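Local structure of uncharacterized protein YLR301W (Saccharomyces cerevisiae, 3RBY) at residues 155-166 and 236-245; 174-182 and 193-201. The protein is of unknown function and non-essential, but interacts with the protein kinase HRR25 and may interact with SEC72. One frame throughout, in Å; residues are numbered along the deposited sequence.

Overall arrangement
Both contacts pair antiparallel neighbours in one sheet, with their centres about 13 Å apart. Contact 2 (174-182 with 193-201) is a hairpin whose touching residues are mostly buried; its centre lies about 10 Å from the centre of the chain. Contact 1 (155-166 with 236-245) brings the C-terminal strand 236-244 alongside strand 156-161; its centre lies farther out, about 15 Å from that of the chain, and it is partly exposed. Strand 166-173 stands between the two pairs. A bulge and carboxylate hydrogen bonds mark contact 1, whereas contact 2 keeps a regular register and carries an arginine-glutamine pair. They meet where the NE of R155 approaches the O of G174 at 2.7 Å, and where Y166 packs on L181.

Contact 1 (155-166 and 236-245); sequences RSIVLKVTDEAY and LNWEVIEYHA. With SO4 (sulfate ion), chain F.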
loop_
_atom_site.group_PDB
_atom_site.type_symbol
_atom_site.label_atom_id
_atom_site.label_comp_id
_atom_site.label_asym_id
_atom_site.label_seq_id
_atom_site.Cartn_x
_atom_site.Cartn_y
_atom_site.Cartn_z
ATOM N N ARG A 155 21.311 4.787 -3.493
ATOM C CA ARG A 155 22.458 4.329 -2.730
ATOM C C ARG A 155 22.052 3.237 -1.744
ATOM O O ARG A 155 20.892 3.179 -1.275
ATOM C CB ARG A 155 23.078 5.493 -1.966
ATOM C CG ARG A 155 22.176 6.014 -0.884
ATOM C CD ARG A 155 22.756 7.247 -0.230
ATOM N NE ARG A 155 21.771 7.824 0.676
ATOM C CZ ARG A 155 22.071 8.620 1.696
ATOM N NH1 ARG A 155 23.338 8.937 1.934
ATOM N NH2 ARG A 155 21.105 9.087 2.477
ATOM N N SER A 156 23.019 2.368 -1.446
ATOM C CA SER A 156 22.842 1.268 -0.498
ATOM C C SER A 156 24.085 1.211 0.379
ATOM O O SER A 156 25.168 0.822 -0.083
ATOM C CB SER A 156 22.633 -0.046 -1.249
ATOM O OG SER A 156 22.402 -1.135 -0.362
ATOM N N ILE A 157 23.922 1.602 1.643
ATOM C CA ILE A 157 25.052 1.782 2.557
ATOM C C ILE A 157 24.770 1.132 3.908
ATOM O O ILE A 157 23.691 1.302 4.470
ATOM C CB ILE A 157 25.394 3.286 2.754
ATOM C CG1 ILE A 157 25.759 3.934 1.407
ATOM C CG2 ILE A 157 26.531 3.457 3.759
ATOM C CD1 ILE A 157 25.904 5.460 1.456
ATOM N N VAL A 158 25.728 0.365 4.417
ATOM C CA VAL A 158 25.541 -0.314 5.690
ATOM C C VAL A 158 26.760 -0.086 6.588
ATOM O O VAL A 158 27.902 -0.240 6.134
ATOM C CB VAL A 158 25.308 -1.828 5.492
ATOM C CG1 VAL A 158 25.014 -2.525 6.824
ATOM C CG2 VAL A 158 24.166 -2.069 4.512
ATOM N N LEU A 159 26.513 0.313 7.841
ATOM C CA LEU A 159 27.568 0.403 8.851
ATOM C C LEU A 159 27.287 -0.597 9.959
ATOM O O LEU A 159 26.130 -0.840 10.332
ATOM C CB LEU A 159 27.714 1.809 9.430
ATOM C CG LEU A 159 28.313 2.869 8.498
ATOM C CD1 LEU A 159 27.287 3.312 7.469
ATOM C CD2 LEU A 159 28.777 4.061 9.303
ATOM N N LYS A 160 28.359 -1.196 10.460
ATOM C CA LYS A 160 28.261 -2.198 11.503
ATOM C C LYS A 160 29.172 -1.823 12.668
ATOM O O LYS A 160 30.324 -1.413 12.480
ATOM C CB LYS A 160 28.670 -3.556 10.940
ATOM C CG LYS A 160 28.297 -4.763 11.790
ATOM C CD LYS A 160 28.608 -6.045 10.987
ATOM C CE LYS A 160 28.300 -7.327 11.771
ATOM N NZ LYS A 160 29.225 -7.520 12.924
ATOM N N VAL A 161 28.653 -1.980 13.877
ATOM C CA VAL A 161 29.393 -1.598 15.072
ATOM C C VAL A 161 30.572 -2.526 15.278
ATOM O O VAL A 161 30.423 -3.761 15.241
ATOM C CB VAL A 161 28.492 -1.602 16.334
ATOM C CG1 VAL A 161 29.205 -2.212 17.525
ATOM C CG2 VAL A 161 28.061 -0.197 16.655
ATOM N N THR A 162 31.738 -1.933 15.535
ATOM C CA THR A 162 32.965 -2.682 15.800
ATOM C C THR A 162 33.478 -2.422 17.220
ATOM O O THR A 162 34.584 -1.919 17.415
ATOM C CB THR A 162 34.072 -2.327 14.791
ATOM O OG1 THR A 162 34.428 -0.946 14.933
ATOM C CG2 THR A 162 33.597 -2.580 13.368
ATOM N N ASP A 163 32.654 -2.775 18.202
ATOM C CA ASP A 163 32.959 -2.611 19.616
ATOM C C ASP A 163 32.508 -3.905 20.290
ATOM O O ASP A 163 31.518 -4.512 19.873
ATOM C CB ASP A 163 32.193 -1.407 20.172
ATOM C CG ASP A 163 32.572 -1.078 21.602
ATOM O OD1 ASP A 163 32.252 -1.887 22.508
ATOM O OD2 ASP A 163 33.182 -0.001 21.818
ATOM N N GLU A 164 33.241 -4.361 21.297
ATOM C CA GLU A 164 32.928 -5.650 21.901
ATOM C C GLU A 164 31.709 -5.560 22.804
ATOM O O GLU A 164 31.018 -6.552 23.029
ATOM C CB GLU A 164 34.136 -6.193 22.676
ATOM C CG GLU A 164 34.923 -5.134 23.453
ATOM C CD GLU A 164 35.774 -5.723 24.585
ATOM O OE1 GLU A 164 36.026 -4.993 25.570
ATOM O OE2 GLU A 164 36.190 -6.904 24.500
ATOM N N ALA A 165 31.453 -4.362 23.322
ATOM C CA ALA A 165 30.349 -4.139 24.254
ATOM C C ALA A 165 29.001 -3.879 23.569
ATOM O O ALA A 165 27.965 -3.780 24.247
ATOM C CB ALA A 165 30.689 -2.995 25.206
ATOM N N TYR A 166 29.012 -3.768 22.240
ATOM C CA TYR A 166 27.808 -3.376 21.507
ATOM C C TYR A 166 27.554 -4.185 20.256
ATOM O O TYR A 166 28.488 -4.621 19.582
ATOM C CB TYR A 166 27.911 -1.928 21.061
ATOM C CG TYR A 166 27.754 -0.909 22.151
ATOM C CD1 TYR A 166 26.495 -0.440 22.512
ATOM C CD2 TYR A 166 28.865 -0.389 22.800
ATOM C CE1 TYR A 166 26.347 0.508 23.503
ATOM C CE2 TYR A 166 28.732 0.562 23.785
ATOM C CZ TYR A 166 27.471 1.008 24.137
ATOM O OH TYR A 166 27.334 1.959 25.126
ATOM N N LEU A 236 32.088 5.576 19.862
ATOM C CA LEU A 236 31.680 4.292 19.277
ATOM C C LEU A 236 32.124 4.167 17.808
ATOM O O LEU A 236 31.813 5.023 16.965
ATOM C CB LEU A 236 30.172 4.096 19.384
ATOM C CG LEU A 236 29.675 2.818 20.073
ATOM C CD1 LEU A 236 28.683 2.093 19.202
ATOM C CD2 LEU A 236 30.804 1.878 20.461
ATOM N N ASN A 237 32.865 3.100 17.515
ATOM C CA ASN A 237 33.355 2.851 16.161
ATOM C C ASN A 237 32.397 1.991 15.350
ATOM O O ASN A 237 31.844 1.004 15.843
ATOM C CB ASN A 237 34.731 2.201 16.195
ATOM C CG ASN A 237 35.791 3.121 16.759
ATOM O OD1 ASN A 237 35.555 4.317 16.937
ATOM N ND2 ASN A 237 36.970 2.574 17.038
ATOM N N TRP A 238 32.188 2.395 14.110
ATOM C CA TRP A 238 31.433 1.595 13.175
ATOM C C TRP A 238 32.304 1.397 11.966
ATOM O O TRP A 238 33.118 2.267 11.643
ATOM C CB TRP A 238 30.172 2.326 12.738
ATOM C CG TRP A 238 29.255 2.626 13.864
ATOM C CD1 TRP A 238 29.468 3.508 14.895
ATOM C CD2 TRP A 238 27.965 2.050 14.082
ATOM N NE1 TRP A 238 28.385 3.502 15.747
ATOM C CE2 TRP A 238 27.446 2.622 15.269
ATOM C CE3 TRP A 238 27.198 1.108 13.394
ATOM C CZ2 TRP A 238 26.184 2.282 15.773
ATOM C CZ3 TRP A 238 25.953 0.759 13.895
ATOM C CH2 TRP A 238 25.456 1.348 15.077
ATOM N N GLU A 239 32.113 0.264 11.294
ATOM C CA GLU A 239 32.773 -0.013 10.028
ATOM C C GLU A 239 31.738 0.038 8.903
ATOM O O GLU A 239 30.644 -0.529 9.025
ATOM C CB GLU A 239 33.436 -1.400 10.077
ATOM C CG GLU A 239 34.394 -1.676 8.916
ATOM C CD GLU A 239 34.760 -3.158 8.782
ATOM O OE1 GLU A 239 35.287 -3.547 7.704
ATOM O OE2 GLU A 239 34.509 -3.933 9.746
ATOM N N VAL A 240 32.068 0.733 7.820
ATOM C CA VAL A 240 31.246 0.705 6.610
ATOM C C VAL A 240 31.461 -0.633 5.907
ATOM O O VAL A 240 32.492 -0.830 5.250
ATOM C CB VAL A 240 31.659 1.807 5.623
ATOM C CG1 VAL A 240 30.909 1.622 4.297
ATOM C CG2 VAL A 240 31.413 3.199 6.215
ATOM N N ILE A 241 30.513 -1.557 6.032
ATOM C CA ILE A 241 30.707 -2.890 5.431
ATOM C C ILE A 241 30.084 -3.010 4.040
ATOM O O ILE A 241 30.199 -4.046 3.364
ATOM C CB ILE A 241 30.168 -4.000 6.344
ATOM C CG1 ILE A 241 28.636 -3.891 6.446
ATOM C CG2 ILE A 241 30.822 -3.913 7.719
ATOM C CD1 ILE A 241 27.952 -5.051 7.207
ATOM N N GLU A 242 29.406 -1.946 3.626
ATOM C CA GLU A 242 28.789 -1.877 2.310
ATOM C C GLU A 242 28.684 -0.400 1.902
ATOM O O GLU A 242 28.256 0.458 2.702
ATOM C CB GLU A 242 27.401 -2.537 2.328
ATOM C CG GLU A 242 26.683 -2.487 0.972
ATOM C CD GLU A 242 25.318 -3.180 0.986
ATOM O OE1 GLU A 242 24.984 -3.863 1.984
ATOM O OE2 GLU A 242 24.571 -3.041 -0.008
ATOM N N TYR A 243 29.087 -0.097 0.671
ATOM C CA TYR A 243 29.016 1.268 0.174
ATOM C C TYR A 243 28.757 1.325 -1.334
ATOM O O TYR A 243 29.685 1.521 -2.126
ATOM C CB TYR A 243 30.302 2.026 0.522
ATOM C CG TYR A 243 30.138 3.533 0.509
ATOM C CD1 TYR A 243 29.599 4.198 1.608
ATOM C CD2 TYR A 243 30.516 4.291 -0.599
ATOM C CE1 TYR A 243 29.442 5.582 1.612
ATOM C CE2 TYR A 243 30.363 5.687 -0.608
ATOM C CZ TYR A 243 29.826 6.324 0.503
ATOM O OH TYR A 243 29.673 7.703 0.510
ATOM N N HIS A 244 27.497 1.160 -1.730
ATOM C CA HIS A 244 27.116 1.346 -3.128
ATOM C C HIS A 244 26.488 2.721 -3.309
ATOM O O HIS A 244 25.281 2.886 -3.116
ATOM C CB HIS A 244 26.127 0.265 -3.592
ATOM C CG HIS A 244 26.626 -1.129 -3.405
ATOM N ND1 HIS A 244 27.715 -1.626 -4.093
ATOM C CD2 HIS A 244 26.188 -2.139 -2.616
ATOM C CE1 HIS A 244 27.924 -2.879 -3.735
ATOM N NE2 HIS A 244 27.007 -3.218 -2.840
ATOM N N ALA A 245 27.304 3.706 -3.674
ATOM C CA ALA A 245 26.815 5.058 -3.959
ATOM C C ALA A 245 25.794 5.072 -5.110
ATOM O O ALA A 245 25.829 4.228 -6.024
ATOM C CB ALA A 245 27.987 6.006 -4.264
ATOM O OXT ALA A 245 24.898 5.923 -5.151
HETATM S S SO4 F . 19.201 8.590 -3.350
HETATM O O1 SO4 F . 20.146 7.507 -3.040
HETATM O O2 SO4 F . 17.996 8.482 -2.522
HETATM O O3 SO4 F . 18.796 8.489 -4.757
HETATM O O4 SO4 F . 19.862 9.884 -3.069
HETATM O O HOH W 1 33.991 1.556 19.798
#
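With CG anti to the backbone N (chi1 179°) and the chain extended beyond it, E242 reaches along strand 156-161 to S156, whose OG is likewise anti to its own N (chi1 -178°). Strands 156-161 and 236-244, the latter the C-terminal strand, form an antiparallel pair in the sheet, interrupted by a classic beta bulge in which I241 and E242 both face V158. The I241 N donates to the O of V158 at 2.9 Å, the bond from E242 N to the same oxygen is weak, and the register shifts by one residue. Beyond the bulge, K160 and E239 pair through two nearly straight backbone bonds.

On the face bearing I157, L159 and V161, the contact is apolar. V161 packs against the indole of W238, whose NE1 bonds to the O of K217. L159 CG packs on V240 CG2 at 3.9 Å. I157 runs beside Y243, with I157 CD1 3.5 Å from Y243 CE1. At the far end, water links OD2 of D163 to N of N237, while OD1 of D163 accepts from A165 N in an Asx turn.

The buried E242 carboxylate has further partners in the loop around S28 and D30: OE1 takes a bond from S28 OG and OE2 one from D30 N. S156 OG donates to E242 OE2 at 2.9 Å, approaching from above the carboxylate plane.

Contact 2 (174-182 and 193-201); sequences GRWIQGFLS and NFIRLLEKD
Strands 176-182 and 193-199 run antiparallel at 170°, their axes 4.6 Å apart at the closest, and the register holds unbroken from W176-L198 to L181-N193. I177 and L197 exchange two backbone bonds; G179 and I195 form another hydrogen-bonded pair, where a side chain on G179 would come tight against I195 CG1. The O of L181 accepts from N193 ND2 at 3.0 Å, a bond lying in the plane of that amide, whose OD1 takes the N of E214.

Q178 and R196 rise from one face: Q178 holds CG anti to its carbonyl carbon (chi1 -65°), while R196 bends at chi2 and chi3, which brings its NH2 to donate to Q178 OE1 at 2.6 Å, in the guanidinium plane. The R196 NH1 reaches the O of F22, whose ring makes a cation-pi contact with the group. A leucine in place of R196 would probably leave Q178 OE1 and the O of F22 without these donors. On the same face, L198 CD1 sits over the W176 indole. R175 NH2 forms a salt bridge with D201 OD1 at 2.8 Å, the guanidinium and carboxylate planes perpendicular. Together these strands make a beta hairpin within the antiparallel sheet of this beta-barrel protein.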
loop_
_atom_site.group_PDB
_atom_site.type_symbol
_atom_site.label_atom_id
_atom_site.label_comp_id
_atom_site.label_asym_id
_atom_site.label_seq_id
_atom_site.Cartn_x
_atom_site.Cartn_y
_atom_site.Cartn_z
ATOM N N GLY A 174 18.651 4.795 -0.272
ATOM C CA GLY A 174 18.221 6.077 -0.792
ATOM C C GLY A 174 18.134 7.098 0.329
ATOM O O GLY A 174 19.141 7.355 1.023
ATOM N N ARG A 175 16.938 7.659 0.525
ATOM C CA ARG A 175 16.739 8.679 1.547
ATOM C C ARG A 175 16.416 8.109 2.924
ATOM O O ARG A 175 16.405 8.843 3.918
ATOM C CB ARG A 175 15.640 9.645 1.122
ATOM C CG ARG A 175 15.994 10.511 -0.090
ATOM C CD ARG A 175 14.808 11.406 -0.406
ATOM N NE ARG A 175 15.199 12.768 -0.758
ATOM C CZ ARG A 175 15.773 13.079 -1.909
ATOM N NH1 ARG A 175 16.036 12.123 -2.795
ATOM N NH2 ARG A 175 16.098 14.338 -2.166
ATOM N N TRP A 176 16.178 6.803 2.992
ATOM C CA TRP A 176 15.660 6.189 4.225
ATOM C C TRP A 176 16.701 5.394 5.021
ATOM O O TRP A 176 17.259 4.403 4.534
ATOM C CB TRP A 176 14.471 5.283 3.914
ATOM C CG TRP A 176 13.292 5.992 3.327
ATOM C CD1 TRP A 176 13.128 6.363 2.024
ATOM C CD2 TRP A 176 12.086 6.393 4.017
ATOM N NE1 TRP A 176 11.907 6.985 1.860
ATOM C CE2 TRP A 176 11.247 7.016 3.064
ATOM C CE3 TRP A 176 11.649 6.301 5.343
ATOM C CZ2 TRP A 176 9.976 7.542 3.398
ATOM C CZ3 TRP A 176 10.381 6.820 5.679
ATOM C CH2 TRP A 176 9.565 7.429 4.710
ATOM N N ILE A 177 16.922 5.816 6.263
ATOM C CA ILE A 177 17.906 5.182 7.121
ATOM C C ILE A 177 17.223 4.523 8.313
ATOM O O ILE A 177 16.444 5.166 9.020
ATOM C CB ILE A 177 18.924 6.211 7.655
ATOM C CG1 ILE A 177 19.787 6.772 6.511
ATOM C CG2 ILE A 177 19.806 5.595 8.730
ATOM C CD1 ILE A 177 19.335 8.132 6.002
ATOM N N GLN A 178 17.517 3.243 8.537
ATOM C CA GLN A 178 17.097 2.566 9.754
ATOM C C GLN A 178 18.308 1.943 10.432
ATOM O O GLN A 178 19.215 1.438 9.755
ATOM C CB GLN A 178 16.040 1.513 9.463
ATOM C CG GLN A 178 14.746 2.086 8.934
ATOM C CD GLN A 178 13.642 1.064 8.945
ATOM O OE1 GLN A 178 12.644 1.219 9.671
ATOM N NE2 GLN A 178 13.806 0.002 8.152
ATOM N N GLY A 179 18.321 2.000 11.761
ATOM C CA GLY A 179 19.458 1.538 12.529
ATOM C C GLY A 179 19.106 1.020 13.917
ATOM O O GLY A 179 18.053 1.353 14.477
ATOM N N PHE A 180 19.990 0.188 14.468
ATOM C CA PHE A 180 19.905 -0.176 15.877
ATOM C C PHE A 180 21.282 -0.117 16.559
ATOM O O PHE A 180 22.325 -0.102 15.894
ATOM C CB PHE A 180 19.236 -1.542 16.067
ATOM C CG PHE A 180 20.196 -2.708 16.085
ATOM C CD1 PHE A 180 20.644 -3.287 14.896
ATOM C CD2 PHE A 180 20.633 -3.244 17.292
ATOM C CE1 PHE A 180 21.526 -4.369 14.907
ATOM C CE2 PHE A 180 21.516 -4.341 17.313
ATOM C CZ PHE A 180 21.959 -4.900 16.114
ATOM N N LEU A 181 21.259 -0.016 17.885
ATOM C CA LEU A 181 22.452 -0.125 18.729
ATOM C C LEU A 181 22.017 -0.778 20.037
ATOM O O LEU A 181 21.156 -0.254 20.738
ATOM C CB LEU A 181 23.088 1.249 18.992
ATOM C CG LEU A 181 24.371 1.288 19.843
ATOM C CD1 LEU A 181 25.468 0.377 19.235
ATOM C CD2 LEU A 181 24.884 2.726 20.026
ATOM N N SER A 182 22.577 -1.943 20.345
ATOM C CA SER A 182 22.221 -2.644 21.572
ATOM C C SER A 182 23.450 -2.929 22.441
ATOM O O SER A 182 24.558 -3.154 21.927
ATOM C CB SER A 182 21.484 -3.943 21.258
ATOM O OG SER A 182 22.360 -4.889 20.677
ATOM N N ASN A 193 18.614 0.914 21.400
ATOM C CA ASN A 193 18.539 2.169 20.648
ATOM C C ASN A 193 18.138 1.924 19.180
ATOM O O ASN A 193 18.632 0.986 18.543
ATOM C CB ASN A 193 19.866 2.938 20.703
ATOM C CG ASN A 193 20.381 3.122 22.119
ATOM O OD1 ASN A 193 20.169 4.171 22.746
ATOM N ND2 ASN A 193 21.082 2.105 22.627
ATOM N N PHE A 194 17.225 2.749 18.659
ATOM C CA PHE A 194 16.824 2.655 17.258
ATOM C C PHE A 194 16.702 4.046 16.674
ATOM O O PHE A 194 16.410 5.005 17.386
ATOM C CB PHE A 194 15.473 1.958 17.097
ATOM C CG PHE A 194 15.403 0.598 17.728
ATOM C CD1 PHE A 194 16.009 -0.503 17.124
ATOM C CD2 PHE A 194 14.713 0.412 18.927
ATOM C CE1 PHE A 194 15.939 -1.770 17.711
ATOM C CE2 PHE A 194 14.636 -0.847 19.520
ATOM C CZ PHE A 194 15.249 -1.944 18.913
ATOM N N ILE A 195 16.914 4.159 15.374
ATOM C CA ILE A 195 16.610 5.399 14.688
ATOM C C ILE A 195 16.015 5.108 13.321
ATOM O O ILE A 195 16.351 4.096 12.675
ATOM C CB ILE A 195 17.851 6.257 14.505
ATOM C CG1 ILE A 195 18.918 5.454 13.769
ATOM C CG2 ILE A 195 18.375 6.713 15.857
ATOM C CD1 ILE A 195 19.947 6.322 13.064
ATOM N N ARG A 196 15.105 5.983 12.914
ATOM C CA ARG A 196 14.615 6.018 11.554
ATOM C C ARG A 196 14.838 7.450 11.114
ATOM O O ARG A 196 14.300 8.384 11.714
ATOM C CB ARG A 196 13.139 5.666 11.490
ATOM C CG ARG A 196 12.848 4.478 10.614
ATOM C CD ARG A 196 11.733 4.763 9.652
ATOM N NE ARG A 196 10.429 4.603 10.267
ATOM C CZ ARG A 196 9.820 3.443 10.530
ATOM N NH1 ARG A 196 8.616 3.464 11.080
ATOM N NH2 ARG A 196 10.381 2.273 10.261
ATOM N N LEU A 197 15.678 7.622 10.106
ATOM C CA LEU A 197 16.106 8.944 9.700
ATOM C C LEU A 197 15.722 9.127 8.242
ATOM O O LEU A 197 15.814 8.181 7.457
ATOM C CB LEU A 197 17.621 9.038 9.831
ATOM C CG LEU A 197 18.294 10.031 10.769
ATOM C CD1 LEU A 197 19.783 9.982 10.480
ATOM C CD2 LEU A 197 17.753 11.456 10.591
ATOM N N LEU A 198 15.295 10.334 7.875
ATOM C CA LEU A 198 14.916 10.608 6.498
ATOM C C LEU A 198 15.658 11.835 6.002
ATOM O O LEU A 198 15.587 12.905 6.625
ATOM C CB LEU A 198 13.399 10.813 6.391
ATOM C CG LEU A 198 12.779 11.155 5.026
ATOM C CD1 LEU A 198 12.924 9.999 4.046
ATOM C CD2 LEU A 198 11.296 11.531 5.193
ATOM N N GLU A 199 16.391 11.682 4.901
ATOM C CA GLU A 199 17.002 12.837 4.242
ATOM C C GLU A 199 15.995 13.432 3.259
ATOM O O GLU A 199 15.686 12.833 2.224
ATOM C CB GLU A 199 18.315 12.487 3.535
ATOM C CG GLU A 199 18.829 13.632 2.648
ATOM C CD GLU A 199 20.159 13.326 1.957
ATOM O OE1 GLU A 199 20.353 13.754 0.787
ATOM O OE2 GLU A 199 21.019 12.668 2.587
ATOM N N LYS A 200 15.481 14.605 3.616
ATOM C CA LYS A 200 14.468 15.324 2.855
ATOM C C LYS A 200 15.077 15.969 1.617
ATOM O O LYS A 200 16.287 16.223 1.578
ATOM C CB LYS A 200 13.868 16.441 3.728
ATOM C CG LYS A 200 13.182 15.980 5.000
ATOM C CD LYS A 200 11.838 15.344 4.700
ATOM C CE LYS A 200 10.792 15.744 5.727
ATOM N NZ LYS A 200 10.403 17.176 5.589
ATOM N N ASP A 201 14.240 16.255 0.622
ATOM C CA ASP A 201 14.687 16.964 -0.576
ATOM C C ASP A 201 15.385 18.287 -0.230
ATOM O O ASP A 201 16.201 18.774 -1.006
ATOM C CB ASP A 201 13.522 17.220 -1.542
ATOM C CG ASP A 201 12.783 15.941 -1.939
ATOM O OD1 ASP A 201 13.324 14.829 -1.741
ATOM O OD2 ASP A 201 11.647 16.057 -2.459
#